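Local coordinates for protein DNA-(apurinic or apyrimidinic site) endonuclease 2 (Xenopus laevis, PDB 6WCD) that acts in DNA repair as a magnesium- or manganese-dependent 3'-5' exonuclease and weak apurinic/apyrimidinic endonuclease, represented here mainly by its catalytic domain, at residues Y240-Y245 / S284-S289; P293-E296 / C301-K304; I126-C129 / E133-L136; P45-E50 / S54-S59. One frame throughout, in Å; residues are numbered along the deposited sequence.

Contact 1 (Y240-Y245 / S284-S289); sequences YDSFRY and SEFLDS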
loop_
_atom_site.group_PDB
_atom_site.type_symbol
_atom_site.label_atom_id
_atom_site.label_comp_id
_atom_site.label_asym_id
_atom_site.label_seq_id
_atom_site.Cartn_x
_atom_site.Cartn_y
_atom_site.Cartn_z
ATOM N N TYR A 240 3.956 -3.264 -13.704
ATOM C CA TYR A 240 2.895 -4.154 -14.114
ATOM C C TYR A 240 1.898 -4.338 -12.957
ATOM O O TYR A 240 2.290 -4.473 -11.795
ATOM C CB TYR A 240 3.418 -5.546 -14.472
ATOM C CG TYR A 240 4.145 -5.714 -15.765
ATOM C CD1 TYR A 240 4.035 -4.785 -16.783
ATOM C CD2 TYR A 240 4.902 -6.863 -15.990
ATOM C CE1 TYR A 240 4.687 -4.962 -17.973
ATOM C CE2 TYR A 240 5.550 -7.059 -17.186
ATOM C CZ TYR A 240 5.442 -6.107 -18.178
ATOM O OH TYR A 240 6.093 -6.285 -19.375
ATOM N N ASP A 241 0.632 -4.432 -13.329
ATOM C CA ASP A 241 -0.467 -4.894 -12.470
ATOM C C ASP A 241 -0.345 -6.405 -12.309
ATOM O O ASP A 241 -0.657 -7.168 -13.234
ATOM C CB ASP A 241 -1.768 -4.494 -13.149
ATOM C CG ASP A 241 -3.023 -4.854 -12.373
ATOM O OD1 ASP A 241 -2.988 -5.625 -11.397
ATOM O OD2 ASP A 241 -4.101 -4.373 -12.797
ATOM N N SER A 242 0.168 -6.851 -11.176
ATOM C CA SER A 242 0.567 -8.258 -11.097
ATOM C C SER A 242 -0.629 -9.179 -11.202
ATOM O O SER A 242 -0.518 -10.279 -11.732
ATOM C CB SER A 242 1.352 -8.514 -9.800
ATOM O OG SER A 242 0.584 -8.358 -8.591
ATOM N N PHE A 243 -1.768 -8.802 -10.622
ATOM C CA PHE A 243 -2.931 -9.655 -10.753
ATOM C C PHE A 243 -3.217 -9.958 -12.216
ATOM O O PHE A 243 -3.502 -11.099 -12.576
ATOM C CB PHE A 243 -4.166 -9.026 -10.117
ATOM C CG PHE A 243 -5.428 -9.855 -10.256
ATOM C CD1 PHE A 243 -5.581 -11.063 -9.602
ATOM C CD2 PHE A 243 -6.469 -9.427 -11.042
ATOM C CE1 PHE A 243 -6.695 -11.854 -9.802
ATOM C CE2 PHE A 243 -7.580 -10.168 -11.224
ATOM C CZ PHE A 243 -7.718 -11.384 -10.609
ATOM N N ARG A 244 -3.148 -8.939 -13.091
ATOM C CA ARG A 244 -3.484 -9.168 -14.485
ATOM C C ARG A 244 -2.359 -9.811 -15.272
ATOM O O ARG A 244 -2.603 -10.387 -16.335
ATOM C CB ARG A 244 -3.890 -7.833 -15.135
ATOM C CG ARG A 244 -5.218 -7.361 -14.664
ATOM C CD ARG A 244 -6.365 -8.305 -15.008
ATOM N NE ARG A 244 -7.623 -7.770 -14.483
ATOM C CZ ARG A 244 -8.739 -8.480 -14.342
ATOM N NH1 ARG A 244 -8.762 -9.775 -14.582
ATOM N NH2 ARG A 244 -9.816 -7.886 -13.864
ATOM N N TYR A 245 -1.127 -9.762 -14.776
ATOM C CA TYR A 245 -0.063 -10.521 -15.392
ATOM C C TYR A 245 -0.399 -12.007 -15.340
ATOM O O TYR A 245 -0.134 -12.746 -16.279
ATOM C CB TYR A 245 1.252 -10.222 -14.655
ATOM C CG TYR A 245 2.484 -10.844 -15.281
ATOM C CD1 TYR A 245 2.991 -12.046 -14.812
ATOM C CD2 TYR A 245 3.163 -10.206 -16.305
ATOM C CE1 TYR A 245 4.128 -12.619 -15.370
ATOM C CE2 TYR A 245 4.290 -10.769 -16.848
ATOM C CZ TYR A 245 4.757 -11.968 -16.400
ATOM O OH TYR A 245 5.883 -12.527 -16.960
ATOM N N SER A 284 10.352 -12.006 -13.280
ATOM C CA SER A 284 11.374 -12.953 -12.816
ATOM C C SER A 284 11.148 -13.477 -11.404
ATOM O O SER A 284 11.681 -14.559 -11.095
ATOM C CB SER A 284 12.758 -12.322 -12.864
ATOM O OG SER A 284 13.064 -11.964 -14.191
ATOM N N GLU A 285 10.452 -12.770 -10.534
ATOM C CA GLU A 285 10.348 -13.191 -9.153
ATOM C C GLU A 285 8.944 -13.533 -8.694
ATOM O O GLU A 285 8.805 -14.175 -7.656
ATOM C CB GLU A 285 10.914 -12.128 -8.214
ATOM C CG GLU A 285 12.391 -11.729 -8.562
ATOM C CD GLU A 285 13.433 -12.816 -8.379
ATOM O OE1 GLU A 285 13.204 -13.718 -7.548
ATOM O OE2 GLU A 285 14.500 -12.773 -9.065
ATOM N N PHE A 286 7.902 -13.097 -9.391
ATOM C CA PHE A 286 6.558 -13.432 -8.948
ATOM C C PHE A 286 6.155 -14.826 -9.420
ATOM O O PHE A 286 6.483 -15.256 -10.526
ATOM C CB PHE A 286 5.506 -12.430 -9.465
ATOM C CG PHE A 286 5.327 -11.186 -8.638
ATOM C CD1 PHE A 286 6.367 -10.392 -8.237
ATOM C CD2 PHE A 286 4.034 -10.772 -8.301
ATOM C CE1 PHE A 286 6.136 -9.212 -7.501
ATOM C CE2 PHE A 286 3.813 -9.604 -7.568
ATOM C CZ PHE A 286 4.861 -8.837 -7.178
ATOM N N LEU A 287 5.416 -15.526 -8.548
ATOM C CA LEU A 287 4.761 -16.770 -8.886
ATOM C C LEU A 287 3.260 -16.606 -9.147
ATOM O O LEU A 287 2.707 -17.366 -9.975
ATOM C CB LEU A 287 4.979 -17.798 -7.758
ATOM C CG LEU A 287 6.420 -18.276 -7.635
ATOM C CD1 LEU A 287 6.600 -18.931 -6.276
ATOM C CD2 LEU A 287 6.823 -19.235 -8.724
ATOM N N ASP A 288 2.600 -15.744 -8.395
ATOM C CA ASP A 288 1.168 -15.533 -8.564
ATOM C C ASP A 288 0.783 -14.253 -7.855
ATOM O O ASP A 288 1.530 -13.712 -7.040
ATOM C CB ASP A 288 0.385 -16.722 -8.029
ATOM C CG ASP A 288 -1.037 -16.857 -8.617
ATOM O OD1 ASP A 288 -1.499 -16.039 -9.459
ATOM O OD2 ASP A 288 -1.698 -17.874 -8.238
ATOM N N SER A 289 -0.405 -13.750 -8.185
ATOM C CA SER A 289 -1.015 -12.597 -7.541
ATOM C C SER A 289 -2.502 -12.840 -7.608
ATOM O O SER A 289 -3.008 -13.112 -8.700
ATOM C CB SER A 289 -0.622 -11.323 -8.268
ATOM O OG SER A 289 -1.174 -10.196 -7.654
#
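Ser242 holds its hydroxyl between the backbone N and the carbonyl carbon (chi1 66°), while Ser289 sets its own anti to the backbone N (chi1 -179°), and these two settings bring the two hydroxyl oxygens together: Ser242 OG and Ser289 OG are 2.7 Å apart and share a hydrogen bond. Ser242 OG also bonds the carbonyl oxygen of Ile275, so two interactions grip a buried hydroxyl. Serine suits both places, being small enough for a close approach and able to donate as well as accept. Phe243 N comes near Ser289 OG too, but at an angle too poor for a bond.

The contact ties the two sheets of the DNase I-like sandwich together. Residues 286-289 belong to an outermost strand of the six-stranded sheet, whereas Tyr240 and Asp241 end a strand beside 269-278 in the other sheet; Asp241 is the N-cap of the short helix that follows. Across from Phe306, Leu287 and Asp288 form a classic beta bulge.

Aromatic groups fill in around the serine pair. The Phe286 ring meets Ser242 obliquely, its CE2 lying 3.5 Å from Ser242 CB, and it packs further on Ile275 and Leu281. Phe243 turns its ring edge to the strand backbone, with CD1 at 3.4 Å from Ser289 O, near the ring plane, where the faintly positive ring hydrogens suit a carbonyl oxygen.

Contact 2 (P293-E296 / C301-K304); sequences PEVE and CPVK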
loop_
_atom_site.group_PDB
_atom_site.type_symbol
_atom_site.label_atom_id
_atom_site.label_comp_id
_atom_site.label_asym_id
_atom_site.label_seq_id
_atom_site.Cartn_x
_atom_site.Cartn_y
_atom_site.Cartn_z
ATOM N N PRO A 293 -11.158 -13.164 -1.609
ATOM C CA PRO A 293 -12.518 -12.716 -1.296
ATOM C C PRO A 293 -13.114 -13.423 -0.086
ATOM O O PRO A 293 -14.178 -12.971 0.399
ATOM C CB PRO A 293 -13.292 -13.057 -2.578
ATOM C CG PRO A 293 -12.571 -14.086 -3.196
ATOM C CD PRO A 293 -11.092 -13.861 -2.888
ATOM N N GLU A 294 -12.471 -14.487 0.390
ATOM C CA GLU A 294 -12.946 -15.202 1.559
ATOM C C GLU A 294 -12.696 -14.484 2.862
ATOM O O GLU A 294 -13.291 -14.864 3.890
ATOM C CB GLU A 294 -12.292 -16.602 1.635
ATOM C CG GLU A 294 -10.786 -16.649 2.002
ATOM C CD GLU A 294 -9.807 -16.276 0.880
ATOM O OE1 GLU A 294 -10.238 -15.961 -0.242
ATOM O OE2 GLU A 294 -8.571 -16.337 1.146
ATOM N N VAL A 295 -11.804 -13.497 2.871
ATOM C CA VAL A 295 -11.438 -12.813 4.102
ATOM C C VAL A 295 -12.454 -11.715 4.379
ATOM O O VAL A 295 -12.567 -10.755 3.589
ATOM C CB VAL A 295 -10.034 -12.227 4.007
ATOM C CG1 VAL A 295 -9.663 -11.469 5.266
ATOM C CG2 VAL A 295 -9.025 -13.318 3.729
ATOM N N GLU A 296 -13.134 -11.812 5.516
ATOM C CA GLU A 296 -14.146 -10.847 5.923
ATOM C C GLU A 296 -13.597 -9.839 6.920
ATOM O O GLU A 296 -12.474 -9.971 7.404
ATOM C CB GLU A 296 -15.342 -11.588 6.515
ATOM C CG GLU A 296 -15.945 -12.545 5.481
ATOM C CD GLU A 296 -17.274 -13.140 5.892
ATOM O OE1 GLU A 296 -17.391 -13.621 7.041
ATOM O OE2 GLU A 296 -18.203 -13.126 5.056
ATOM N N CYS A 301 -11.686 -6.664 0.372
ATOM C CA CYS A 301 -10.951 -7.880 0.707
ATOM C C CYS A 301 -9.481 -7.720 0.359
ATOM O O CYS A 301 -9.106 -6.834 -0.401
ATOM C CB CYS A 301 -11.521 -9.112 0.010
ATOM S SG CYS A 301 -11.287 -9.180 -1.750
ATOM N N PRO A 302 -8.609 -8.551 0.911
ATOM C CA PRO A 302 -7.189 -8.440 0.601
ATOM C C PRO A 302 -6.835 -8.920 -0.800
ATOM O O PRO A 302 -7.577 -9.667 -1.459
ATOM C CB PRO A 302 -6.522 -9.379 1.620
ATOM C CG PRO A 302 -7.566 -9.648 2.643
ATOM C CD PRO A 302 -8.884 -9.582 1.895
ATOM N N VAL A 303 -5.641 -8.515 -1.213
ATOM C CA VAL A 303 -4.938 -9.078 -2.362
ATOM C C VAL A 303 -3.582 -9.601 -1.877
ATOM O O VAL A 303 -3.044 -9.145 -0.867
ATOM C CB VAL A 303 -4.776 -8.070 -3.495
ATOM C CG1 VAL A 303 -6.159 -7.635 -3.994
ATOM C CG2 VAL A 303 -4.046 -6.807 -3.049
ATOM N N LYS A 304 -3.070 -10.630 -2.548
ATOM C CA LYS A 304 -1.877 -11.323 -2.064
ATOM C C LYS A 304 -0.997 -11.720 -3.232
ATOM O O LYS A 304 -1.480 -12.220 -4.250
ATOM C CB LYS A 304 -2.283 -12.551 -1.240
ATOM C CG LYS A 304 -1.137 -13.319 -0.604
ATOM C CD LYS A 304 -1.684 -14.339 0.413
ATOM C CE LYS A 304 -0.569 -15.055 1.060
ATOM N NZ LYS A 304 -1.207 -15.976 2.077
#
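This is an apolar contact without a hydrogen bond between its segments, made where the chain turns back on itself between two neighbouring antiparallel strands, 286-291 and 303-307. Residues 293-296 lie in the connecting loop and 301-304 lead into the second strand.

Its main pair is Val295 and Pro302. The branch point of the valine comes up to the CD-CG edge of the proline ring, Val295 CB being 3.6 Å from Pro302 CD, and the two side chains cross at a slant. With CG1 anti to the backbone N (chi1 178°), one methyl also reaches the ring, at 3.8 Å between Val295 CG1 and Pro302 CG. A beta-branched valine offers a broad, stiff surface to an equally rigid ring, and Trp6 of strand 2-7 packs on both.

The loop belongs to the catalytic end of the endonuclease/exonuclease/phosphatase fold: between the two segments it carries Asp299, which binds magnesium, and His300, which probably contacts the DNA substrate, as in related enzymes. Exchanging Val295 for an alanine would probably open a gap beside the Pro302 ring and give this part of the loop more freedom to shift.

Cys301 makes the second touch. Its sulfur, flanked by both backbone arms (chi1 69°), lies against the backbone of the loop, with Cys301 SG at 3.8 Å from Pro293 CA. A thiol is compact and mildly apolar, fit for this buried spot beside Ile291. Arg264 also holds the loop, its NH2 hydrogen-bonding the carbonyl oxygens of Pro293 and Val295.

Contact 3 (I126-C129 / E133-L136); sequences ILNC and EETL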
loop_
_atom_site.group_PDB
_atom_site.type_symbol
_atom_site.label_atom_id
_atom_site.label_comp_id
_atom_site.label_asym_id
_atom_site.label_seq_id
_atom_site.Cartn_x
_atom_site.Cartn_y
_atom_site.Cartn_z
ATOM N N ILE A 126 16.734 -8.616 -0.615
ATOM C CA ILE A 126 16.195 -9.886 -1.099
ATOM C C ILE A 126 17.298 -10.553 -1.911
ATOM O O ILE A 126 18.209 -9.908 -2.438
ATOM C CB ILE A 126 14.908 -9.750 -1.952
ATOM C CG1 ILE A 126 15.153 -8.868 -3.197
ATOM C CG2 ILE A 126 13.740 -9.288 -1.102
ATOM C CD1 ILE A 126 14.062 -8.968 -4.251
ATOM N N LEU A 127 17.225 -11.893 -2.014
ATOM C CA LEU A 127 18.067 -12.658 -2.914
ATOM C C LEU A 127 17.252 -13.035 -4.140
ATOM O O LEU A 127 16.177 -13.614 -4.010
ATOM C CB LEU A 127 18.612 -13.897 -2.217
ATOM C CG LEU A 127 19.523 -13.591 -1.022
ATOM C CD1 LEU A 127 19.769 -14.879 -0.237
ATOM C CD2 LEU A 127 20.825 -13.006 -1.501
ATOM N N ASN A 128 17.740 -12.678 -5.318
ATOM C CA ASN A 128 16.976 -12.870 -6.539
ATOM C C ASN A 128 17.206 -14.263 -7.116
ATOM O O ASN A 128 17.854 -15.128 -6.514
ATOM C CB ASN A 128 17.315 -11.746 -7.540
ATOM C CG ASN A 128 18.667 -11.910 -8.196
ATOM O OD1 ASN A 128 19.396 -12.906 -8.070
ATOM N ND2 ASN A 128 19.004 -10.906 -9.002
ATOM N N CYS A 129 16.722 -14.517 -8.339
ATOM C CA CYS A 129 16.780 -15.888 -8.837
ATOM C C CYS A 129 18.186 -16.342 -9.231
ATOM O O CYS A 129 18.378 -17.551 -9.489
ATOM C CB CYS A 129 15.806 -16.049 -10.010
ATOM S SG CYS A 129 16.044 -14.854 -11.374
ATOM N N GLU A 133 22.086 -10.359 -4.211
ATOM C CA GLU A 133 21.346 -9.496 -3.304
ATOM C C GLU A 133 20.922 -8.219 -4.000
ATOM O O GLU A 133 21.748 -7.553 -4.652
ATOM C CB GLU A 133 22.201 -9.152 -2.082
ATOM C CG GLU A 133 21.382 -8.604 -0.919
ATOM C CD GLU A 133 22.195 -8.485 0.359
ATOM O OE1 GLU A 133 23.193 -9.232 0.499
ATOM O OE2 GLU A 133 21.839 -7.640 1.213
ATOM N N GLU A 134 19.659 -7.872 -3.828
ATOM C CA GLU A 134 19.062 -6.668 -4.386
ATOM C C GLU A 134 18.197 -6.032 -3.323
ATOM O O GLU A 134 17.854 -6.612 -2.301
ATOM C CB GLU A 134 18.190 -6.983 -5.610
ATOM C CG GLU A 134 19.024 -7.589 -6.735
ATOM C CD GLU A 134 18.451 -7.334 -8.107
ATOM O OE1 GLU A 134 17.623 -8.151 -8.559
ATOM O OE2 GLU A 134 18.836 -6.319 -8.730
ATOM N N THR A 135 17.800 -4.782 -3.564
ATOM C CA THR A 135 16.877 -4.084 -2.696
ATOM C C THR A 135 15.472 -4.173 -3.266
ATOM O O THR A 135 15.289 -4.076 -4.494
ATOM C CB THR A 135 17.312 -2.618 -2.569
ATOM O OG1 THR A 135 18.639 -2.573 -2.038
ATOM C CG2 THR A 135 16.368 -1.845 -1.690
ATOM N N LEU A 136 14.488 -4.357 -2.393
ATOM C CA LEU A 136 13.068 -4.273 -2.740
ATOM C C LEU A 136 12.441 -3.206 -1.867
ATOM O O LEU A 136 12.462 -3.309 -0.630
ATOM C CB LEU A 136 12.392 -5.594 -2.483
ATOM C CG LEU A 136 10.899 -5.608 -2.605
ATOM C CD1 LEU A 136 10.468 -5.361 -4.040
ATOM C CD2 LEU A 136 10.318 -6.959 -2.151
#
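Ile126 and Glu134 are joined by two backbone hydrogen bonds, from Ile126 N to Glu134 O (2.8 Å) and from Glu134 N to Ile126 O (2.9 Å), which close the ring of an antiparallel hydrogen-bonded pair. The next pair, Leu127 with Glu133, is non-hydrogen-bonded, and there Glu133 CA points a hydrogen at Ile126 O from 3.3 Å.

These paired backbones are the tight part of the contact; the side chains on the two faces meet at longer range. The face of Ile126 and Leu136 is the buried one: Ile126 lays CD1 across Leu136 CB at 4.2 Å, and Leu136 continues onto Ile179 and Leu281, so branched apolar residues fit here. The face of Leu127 and Glu133 is more open to solvent. Leu127 CD2 stays 4.0 Å from Glu133 CA, the two side chains packing also on Ile312, while the Glu133 carboxylate forms a salt bridge with Arg125.

Toward the turn, polar groups take over. With chi1 at 75°, Asn128 swings its amide toward the other strand, which lets ND2 donate to Glu134 OE1 over 3.1 Å. The amide arrives from above the carboxylate plane, the two planes lying 77° apart. His177 holds the same OE1 as well, and Asn128 OD1 accepts from the backbone N of Glu130 and of Lys132. Asparagine suits this place because its amide both donates and accepts, linking the turn to the strand in a beta hairpin formed by strands 119-127 and 133-142.

Contact 4 (P45-E50 / S54-S59); sequences PSAIVE and SYFSFS. With EDO (1,2-ethanediol), chain E.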
loop_
_atom_site.group_PDB
_atom_site.type_symbol
_atom_site.label_atom_id
_atom_site.label_comp_id
_atom_site.label_asym_id
_atom_site.label_seq_id
_atom_site.Cartn_x
_atom_site.Cartn_y
_atom_site.Cartn_z
ATOM N N PRO A 45 -2.415 -1.815 21.121
ATOM C CA PRO A 45 -2.743 -3.148 20.560
ATOM C C PRO A 45 -2.855 -3.163 19.059
ATOM O O PRO A 45 -2.668 -4.223 18.466
ATOM C CB PRO A 45 -4.079 -3.486 21.232
ATOM C CG PRO A 45 -4.032 -2.730 22.552
ATOM C CD PRO A 45 -3.349 -1.401 22.179
ATOM N N SER A 46 -3.207 -2.054 18.412
ATOM C CA SER A 46 -3.305 -2.017 16.968
ATOM C C SER A 46 -1.954 -1.788 16.334
ATOM O O SER A 46 -1.810 -2.058 15.139
ATOM C CB SER A 46 -4.288 -0.941 16.554
ATOM O OG SER A 46 -5.606 -1.258 16.953
ATOM N N ALA A 47 -0.991 -1.276 17.055
ATOM C CA ALA A 47 0.307 -0.919 16.482
ATOM C C ALA A 47 1.372 -1.958 16.745
ATOM O O ALA A 47 2.221 -2.182 15.870
ATOM C CB ALA A 47 0.760 0.429 17.037
ATOM N N ILE A 48 1.381 -2.594 17.903
ATOM C CA ILE A 48 2.435 -3.515 18.309
ATOM C C ILE A 48 1.810 -4.890 18.439
ATOM O O ILE A 48 0.947 -5.125 19.304
ATOM C CB ILE A 48 3.116 -3.042 19.595
ATOM C CG1 ILE A 48 3.854 -1.734 19.264
ATOM C CG2 ILE A 48 4.173 -4.067 20.054
ATOM C CD1 ILE A 48 4.500 -1.074 20.420
ATOM N N VAL A 49 2.209 -5.811 17.555
ATOM C CA VAL A 49 1.660 -7.148 17.539
ATOM C C VAL A 49 2.793 -8.154 17.696
ATOM O O VAL A 49 3.796 -8.077 16.959
ATOM C CB VAL A 49 0.903 -7.396 16.205
ATOM C CG1 VAL A 49 0.323 -8.756 16.204
ATOM C CG2 VAL A 49 -0.199 -6.360 16.026
ATOM N N GLU A 50 2.600 -9.104 18.578
ATOM C CA GLU A 50 3.592 -10.162 18.809
ATOM C C GLU A 50 3.914 -10.875 17.501
ATOM O O GLU A 50 3.009 -11.302 16.781
ATOM C CB GLU A 50 3.065 -11.169 19.820
ATOM C CG GLU A 50 4.087 -12.231 20.171
ATOM C CD GLU A 50 3.491 -13.342 21.023
ATOM O OE1 GLU A 50 2.460 -13.095 21.683
ATOM O OE2 GLU A 50 4.046 -14.463 21.014
ATOM N N SER A 54 6.421 -3.293 13.061
ATOM C CA SER A 54 5.509 -2.531 12.221
ATOM C C SER A 54 5.902 -1.080 12.078
ATOM O O SER A 54 6.579 -0.510 12.921
ATOM C CB SER A 54 4.087 -2.611 12.750
ATOM O OG SER A 54 3.959 -1.932 14.024
ATOM N N TYR A 55 5.393 -0.498 10.992
ATOM C CA TYR A 55 5.745 0.838 10.487
ATOM C C TYR A 55 4.464 1.514 10.048
ATOM O O TYR A 55 3.834 1.086 9.090
ATOM C CB TYR A 55 6.762 0.733 9.332
ATOM C CG TYR A 55 7.936 -0.127 9.755
ATOM C CD1 TYR A 55 9.039 0.444 10.401
ATOM C CD2 TYR A 55 7.870 -1.527 9.659
ATOM C CE1 TYR A 55 10.057 -0.334 10.937
ATOM C CE2 TYR A 55 8.864 -2.313 10.196
ATOM C CZ TYR A 55 9.959 -1.708 10.831
ATOM O OH TYR A 55 10.960 -2.451 11.403
ATOM N N PHE A 56 4.098 2.571 10.746
ATOM C CA PHE A 56 2.830 3.274 10.521
ATOM C C PHE A 56 3.110 4.649 9.957
ATOM O O PHE A 56 4.101 5.304 10.339
ATOM C CB PHE A 56 2.029 3.464 11.820
ATOM C CG PHE A 56 1.199 2.286 12.228
ATOM C CD1 PHE A 56 1.734 1.085 12.539
ATOM C CD2 PHE A 56 -0.166 2.441 12.331
ATOM C CE1 PHE A 56 0.934 -0.003 12.917
ATOM C CE2 PHE A 56 -0.966 1.399 12.701
ATOM C CZ PHE A 56 -0.411 0.168 13.044
ATOM N N SER A 57 2.189 5.133 9.159
ATOM C CA SER A 57 2.061 6.561 8.913
ATOM C C SER A 57 0.731 6.980 9.492
ATOM O O SER A 57 -0.302 6.428 9.156
ATOM C CB SER A 57 2.142 6.883 7.427
ATOM O OG SER A 57 2.080 8.326 7.251
ATOM N N PHE A 58 0.786 7.922 10.408
ATOM C CA PHE A 58 -0.379 8.445 11.096
ATOM C C PHE A 58 -0.829 9.767 10.496
ATOM O O PHE A 58 -0.005 10.666 10.282
ATOM C CB PHE A 58 -0.022 8.693 12.551
ATOM C CG PHE A 58 0.504 7.517 13.277
ATOM C CD1 PHE A 58 -0.322 6.519 13.715
ATOM C CD2 PHE A 58 1.851 7.449 13.617
ATOM C CE1 PHE A 58 0.131 5.449 14.440
ATOM C CE2 PHE A 58 2.366 6.362 14.322
ATOM C CZ PHE A 58 1.500 5.372 14.774
ATOM N N SER A 59 -2.127 9.910 10.296
ATOM C CA SER A 59 -2.645 11.186 9.846
ATOM C C SER A 59 -2.364 12.254 10.886
ATOM O O SER A 59 -2.510 12.034 12.089
ATOM C CB SER A 59 -4.117 11.099 9.634
ATOM O OG SER A 59 -4.683 12.378 9.457
HETATM C C1 EDO E . 4.154 -15.833 17.097
HETATM O O1 EDO E . 3.246 -16.050 18.186
HETATM C C2 EDO E . 5.347 -15.021 17.593
HETATM O O2 EDO E . 6.441 -15.167 16.675
#
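The C-terminal end of a short helix, 44-47, is fastened here to the outermost strand 53-57 of the six-stranded sheet, the chain having passed from one to the other through a brief loop. Ala47, the helix's last residue, offers its carbonyl oxygen to the strand: Ser54 OG donates to Ala47 O at a short 2.5 Å, with a C=O...donor angle of 164°. The same hydroxyl also bonds Thr322 OG1. A serine therefore suits the place, its short arm meeting a helix-end carbonyl that Thr322 reaches only weakly. Replacing Ser54 by an alanine takes away the hydroxyl, which would probably leave Ala47 O to the weak bond with Thr322 and the helix end less firmly tied to the strand.

Phe56, two residues further along the strand, also points toward the helix. Its ring presents an edge to Ser46 O, with Phe56 CZ at 3.4 Å, close to the ring plane; this buried oxygen has no hydrogen-bonding partner, so the weakly positive ring edge may ease its burial. Ala47 comes in obliquely, Phe56 CZ lying 3.7 Å from Ala47 CA and Phe56 CE1 4.1 Å from Ala47 CB, and the small methyl leaves room for the large ring. A 1,2-ethanediol, probably from the crystallisation liquor, makes a weak hydrogen bond from its O1 to Glu50 OE2 (3.3 Å).

Around Ser54 and Phe56, Phe56 also touches Ala69 and Ser54 touches Phe71, both on the neighbouring strand 68-72, while Val49 in the loop packs against Phe71 and against Leu18 and Lys19 of helix 18-25.

Contacts 1, 2 and 4 all reach the six-stranded sheet: contact 4 at one outermost strand, contact 1 at the other, their centres about 28 Å apart on opposite sides of the chain's centre. Contacts 1 and 2 use consecutive, neighbouring strands and touch where Ser289 OG packs 4.0 Å from Lys304 O. Contact 3, in the other sheet, meets contact 1 through a probable hydrogen bond of 2.9 Å between Glu285 OE2 and Cys129 N. The Cys301 side chain of contact 2 is about 13 Å from the bound magnesium ion, that of Phe56 about 10 Å from that of Glu34, a magnesium ligand, and that of Phe243 about 9 Å from that of Asp273, probably important for catalysis.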